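Local coordinates for protein methylmalonyl-CoA carboxyltransferase 12S subunit (Propionibacterium freudenreichii, PDB 1ON3) that catalyses transfer of the carboxyl group of methylmalonyl-CoA to the biotin of the 1.3S subunit, yielding propanoyl-CoA, and forms the hexameric core of transcarboxylase, at residues A226-A229 against N233-F236; E307-Y312 against A350-N355. All blocks are in the same frame, centred on the assembly; numbering follows the deposited sequence.

Contact 1: residues A226-A229 against N233-F236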
loop_
_atom_site.group_PDB
_atom_site.type_symbol
_atom_site.label_atom_id
_atom_site.label_comp_id
_atom_site.label_asym_id
_atom_site.label_seq_id
_atom_site.Cartn_x
_atom_site.Cartn_y
_atom_site.Cartn_z
ATOM N N ALA E 226 -18.088 43.287 8.867
ATOM C CA ALA E 226 -18.073 43.355 7.414
ATOM C C ALA E 226 -17.647 41.983 6.869
ATOM O O ALA E 226 -18.287 41.444 5.971
ATOM C CB ALA E 226 -17.106 44.449 6.937
ATOM N N HIS E 227 -16.582 41.400 7.417
ATOM C CA HIS E 227 -16.143 40.095 6.918
ATOM C C HIS E 227 -17.188 39.001 7.127
ATOM O O HIS E 227 -17.342 38.103 6.294
ATOM C CB HIS E 227 -14.819 39.668 7.568
ATOM C CG HIS E 227 -13.625 40.396 7.027
ATOM N ND1 HIS E 227 -13.229 40.292 5.711
ATOM C CD2 HIS E 227 -12.790 41.290 7.602
ATOM C CE1 HIS E 227 -12.203 41.094 5.499
ATOM N NE2 HIS E 227 -11.916 41.712 6.629
ATOM N N MET E 228 -17.921 39.084 8.225
ATOM C CA MET E 228 -18.917 38.070 8.521
ATOM C C MET E 228 -20.161 38.142 7.643
ATOM O O MET E 228 -20.519 37.166 6.990
ATOM C CB MET E 228 -19.331 38.140 9.999
ATOM C CG MET E 228 -20.528 37.239 10.380
ATOM S SD MET E 228 -20.274 35.454 10.135
ATOM C CE MET E 228 -19.278 35.089 11.628
ATOM N N ALA E 229 -20.808 39.298 7.610
ATOM C CA ALA E 229 -22.047 39.439 6.848
ATOM C C ALA E 229 -21.913 39.694 5.355
ATOM O O ALA E 229 -22.754 39.251 4.571
ATOM C CB ALA E 229 -22.904 40.543 7.477
ATOM N N ASN E 233 -15.741 35.837 4.633
ATOM C CA ASN E 233 -14.377 35.384 4.958
ATOM C C ASN E 233 -14.149 34.750 6.330
ATOM O O ASN E 233 -13.139 34.068 6.515
ATOM C CB ASN E 233 -13.383 36.545 4.905
ATOM C CG ASN E 233 -13.165 37.109 3.511
ATOM O OD1 ASN E 233 -13.002 38.327 3.350
ATOM N ND2 ASN E 233 -13.127 36.247 2.513
ATOM N N ILE E 234 -15.031 34.994 7.296
ATOM C CA ILE E 234 -14.774 34.478 8.639
ATOM C C ILE E 234 -15.873 33.633 9.235
ATOM O O ILE E 234 -17.009 33.637 8.764
ATOM C CB ILE E 234 -14.432 35.615 9.627
ATOM C CG1 ILE E 234 -15.655 36.526 9.825
ATOM C CG2 ILE E 234 -13.237 36.417 9.086
ATOM C CD1 ILE E 234 -15.477 37.568 10.924
ATOM N N HIS E 235 -15.539 32.940 10.316
ATOM C CA HIS E 235 -16.487 32.011 10.909
ATOM C C HIS E 235 -17.119 32.368 12.226
ATOM O O HIS E 235 -18.208 31.873 12.532
ATOM C CB HIS E 235 -15.819 30.639 11.004
ATOM C CG HIS E 235 -15.213 30.193 9.711
ATOM N ND1 HIS E 235 -14.024 30.702 9.234
ATOM C CD2 HIS E 235 -15.671 29.348 8.754
ATOM C CE1 HIS E 235 -13.775 30.192 8.041
ATOM N NE2 HIS E 235 -14.762 29.369 7.726
ATOM N N PHE E 236 -16.445 33.211 13.005
ATOM C CA PHE E 236 -16.956 33.637 14.292
ATOM C C PHE E 236 -16.573 35.071 14.582
ATOM O O PHE E 236 -15.443 35.487 14.288
ATOM C CB PHE E 236 -16.395 32.763 15.438
ATOM C CG PHE E 236 -16.661 31.291 15.269
ATOM C CD1 PHE E 236 -15.758 30.483 14.603
ATOM C CD2 PHE E 236 -17.848 30.731 15.730
ATOM C CE1 PHE E 236 -16.029 29.122 14.387
ATOM C CE2 PHE E 236 -18.129 29.384 15.521
ATOM C CZ PHE E 236 -17.219 28.581 14.849
HETATM O O HOH W 1 -18.133 34.888 6.866
#

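Contact 2: residues E307-Y312 against A350-N355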
loop_
_atom_site.group_PDB
_atom_site.type_symbol
_atom_site.label_atom_id
_atom_site.label_comp_id
_atom_site.label_asym_id
_atom_site.label_seq_id
_atom_site.Cartn_x
_atom_site.Cartn_y
_atom_site.Cartn_z
ATOM N N GLU E 307 -22.849 27.638 16.329
ATOM C CA GLU E 307 -23.123 27.988 14.944
ATOM C C GLU E 307 -21.893 28.574 14.249
ATOM O O GLU E 307 -21.216 29.434 14.807
ATOM C CB GLU E 307 -24.292 28.983 14.880
ATOM C CG GLU E 307 -25.072 28.897 13.583
ATOM C CD GLU E 307 -26.271 29.833 13.518
ATOM O OE1 GLU E 307 -26.818 30.221 14.581
ATOM O OE2 GLU E 307 -26.681 30.170 12.384
ATOM N N VAL E 308 -21.613 28.082 13.041
ATOM C CA VAL E 308 -20.496 28.543 12.228
ATOM C C VAL E 308 -21.058 29.535 11.193
ATOM O O VAL E 308 -22.109 29.280 10.596
ATOM C CB VAL E 308 -19.816 27.348 11.514
ATOM C CG1 VAL E 308 -18.665 27.837 10.608
ATOM C CG2 VAL E 308 -19.283 26.368 12.571
ATOM N N LYS E 309 -20.361 30.656 10.995
ATOM C CA LYS E 309 -20.803 31.705 10.063
ATOM C C LYS E 309 -22.261 32.089 10.356
ATOM O O LYS E 309 -23.077 32.243 9.443
ATOM C CB LYS E 309 -20.646 31.243 8.605
ATOM C CG LYS E 309 -19.210 31.436 8.111
ATOM C CD LYS E 309 -18.940 30.986 6.682
ATOM C CE LYS E 309 -17.490 31.374 6.317
ATOM N NZ LYS E 309 -17.042 30.927 4.972
ATOM N N ALA E 310 -22.565 32.257 11.641
ATOM C CA ALA E 310 -23.924 32.598 12.077
ATOM C C ALA E 310 -24.497 33.869 11.470
ATOM O O ALA E 310 -25.715 33.986 11.329
ATOM C CB ALA E 310 -23.977 32.702 13.589
ATOM N N GLY E 311 -23.632 34.822 11.141
ATOM C CA GLY E 311 -24.095 36.071 10.565
ATOM C C GLY E 311 -23.974 36.196 9.060
ATOM O O GLY E 311 -24.231 37.267 8.511
ATOM N N TYR E 312 -23.578 35.116 8.392
ATOM C CA TYR E 312 -23.425 35.116 6.935
ATOM C C TYR E 312 -24.446 34.165 6.308
ATOM O O TYR E 312 -24.699 33.097 6.851
ATOM C CB TYR E 312 -22.019 34.634 6.555
ATOM C CG TYR E 312 -21.710 34.692 5.071
ATOM C CD1 TYR E 312 -21.599 35.914 4.412
ATOM C CD2 TYR E 312 -21.510 33.525 4.331
ATOM C CE1 TYR E 312 -21.294 35.976 3.054
ATOM C CE2 TYR E 312 -21.200 33.575 2.969
ATOM C CZ TYR E 312 -21.094 34.810 2.343
ATOM O OH TYR E 312 -20.772 34.889 1.016
ATOM N N ALA E 350 -22.268 26.242 2.978
ATOM C CA ALA E 350 -22.541 24.822 3.170
ATOM C C ALA E 350 -21.387 23.933 2.720
ATOM O O ALA E 350 -20.929 23.060 3.466
ATOM C CB ALA E 350 -23.828 24.434 2.422
ATOM N N ALA E 351 -20.914 24.160 1.503
ATOM C CA ALA E 351 -19.835 23.352 0.928
ATOM C C ALA E 351 -18.558 23.341 1.764
ATOM O O ALA E 351 -17.961 22.283 1.968
ATOM C CB ALA E 351 -19.526 23.828 -0.504
ATOM N N GLU E 352 -18.140 24.513 2.242
ATOM C CA GLU E 352 -16.922 24.608 3.047
ATOM C C GLU E 352 -17.092 23.778 4.323
ATOM O O GLU E 352 -16.199 23.017 4.698
ATOM C CB GLU E 352 -16.618 26.064 3.432
ATOM C CG GLU E 352 -15.279 26.226 4.220
ATOM C CD GLU E 352 -15.088 27.628 4.805
ATOM O OE1 GLU E 352 -16.033 28.162 5.428
ATOM O OE2 GLU E 352 -13.989 28.194 4.651
ATOM N N PHE E 353 -18.243 23.923 4.976
ATOM C CA PHE E 353 -18.521 23.194 6.216
ATOM C C PHE E 353 -18.515 21.692 5.952
ATOM O O PHE E 353 -17.917 20.925 6.708
ATOM C CB PHE E 353 -19.881 23.624 6.782
ATOM C CG PHE E 353 -20.180 23.082 8.159
ATOM C CD1 PHE E 353 -19.454 23.516 9.268
ATOM C CD2 PHE E 353 -21.223 22.171 8.357
ATOM C CE1 PHE E 353 -19.766 23.057 10.563
ATOM C CE2 PHE E 353 -21.541 21.705 9.650
ATOM C CZ PHE E 353 -20.812 22.152 10.749
ATOM N N VAL E 354 -19.188 21.272 4.884
ATOM C CA VAL E 354 -19.240 19.859 4.519
ATOM C C VAL E 354 -17.832 19.305 4.251
ATOM O O VAL E 354 -17.484 18.246 4.755
ATOM C CB VAL E 354 -20.128 19.635 3.270
ATOM C CG1 VAL E 354 -19.913 18.225 2.695
ATOM C CG2 VAL E 354 -21.611 19.839 3.637
ATOM N N ASN E 355 -17.013 20.015 3.474
ATOM C CA ASN E 355 -15.652 19.522 3.203
ATOM C C ASN E 355 -14.835 19.426 4.482
ATOM O O ASN E 355 -14.080 18.466 4.673
ATOM C CB ASN E 355 -14.907 20.426 2.212
ATOM C CG ASN E 355 -15.481 20.352 0.814
ATOM O OD1 ASN E 355 -15.950 19.294 0.382
ATOM N ND2 ASN E 355 -15.429 21.470 0.087
HETATM O O HOH W 2 -14.369 30.952 4.514
#

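Contact 1: residues A226-A229 against N233-F236
Ile234 carries the apolar part of this contact, with both of its branches turned to the helix. With CG1 between its backbone N and carbonyl carbon (chi1 66°), that branch runs along Met228, where CG1 stands 3.8 Å from Met228 N and CD1 4.0 Å from Met228 CB. The other branch, CG2, meets His227 CB at 3.9 Å. Ile192 and Met194 of strand 191-195 also touch this side chain, and an alanine here would probably leave a gap between the helix and that strand, with the flank of Met228 unsupported. Met228 reaches further along the chain: bent at its second and third torsions, it lays CE 3.5 Å from His235 O and 3.7 Å from Phe236 N.

The polar part is mostly backbone. Asn233 N donates to His227 O over 3.2 Å, a rather bent bond (137° at the hydrogen) whose donor is tilted 29° from the carbonyl plane; Ser231 OG is a second partner of the same oxygen. A water lies between Met228 O, which it meets weakly, and Ile234 O. The imidazole of His227 is held at NE2 by Met200 O of the same chain.

The chain leaves helix 224-231, turns across its end and enters strand 236-238, parallel to strand 191-195, completing a beta-alpha-beta crossover of the crotonase-like N-terminal half.

Contact 2: residues E307-Y312 against A350-N355
Lys309 and Glu352 form a salt bridge, NZ to OE1 at 3.0 Å, with the two side chains crossing at about a right angle. Beyond CG the lysine is fully extended, which carries its ammonium group from the turn across to the helix. Glu352, its CG anti to the backbone N (chi1 -176°), stretches out to meet it. The ammonium nitrogen stands above the carboxylate plane, 38° out of it. A water closes a small ring with the pair, accepting from Lys309 NZ at 2.7 Å and donating to Glu352 OE2 at 2.8 Å. Gly232 O is a third acceptor for the same NZ, and Glu352 OE1 also takes a bond from His235 NE2, so both carboxylate oxygens have partners and the buried ammonium group has three. The positive charge alongside is likely to favour the ionised carboxylate.

In the crotonase-like C-terminal half, strand 305-308 is outermost within its sheet in this chain, and helix 344-359 packs against that sheet. Val308 CG2 touches Phe353 CE1 at 3.9 Å, the two side chains meeting at a slant, while Phe320 of strand 316-323 packs against both.

A type I turn runs from Lys309 to Tyr312, closed by Tyr312 N to Lys309 O at 3.1 Å. Lys349 NZ, from the same helix, binds that Lys309 carbonyl as well as Tyr312 O, which ties the turn to the helix by a second lysine.

In the fold
Contacts 1 and 2 lie about 10 Å apart, centre to centre, where the N-terminal and C-terminal halves of the chain join. His235 is the main bridge. Its carbonyl O accepts from Lys309 N and its NE2 probably bonds Glu352 OE1, both at 2.9 Å, so residues 233-236 link the turn at Lys309 to the helix of contact 2. Packing adds to this: Met228 O comes within 3.0 Å of Tyr312 CB, and Phe236 CE2 within 3.2 Å of Glu307 O. Both contacts touch the second subunit. A bound methylmalonic acid is about 12 Å from the side chain of His227, and a cadmium ion about 11 Å from that of Lys309.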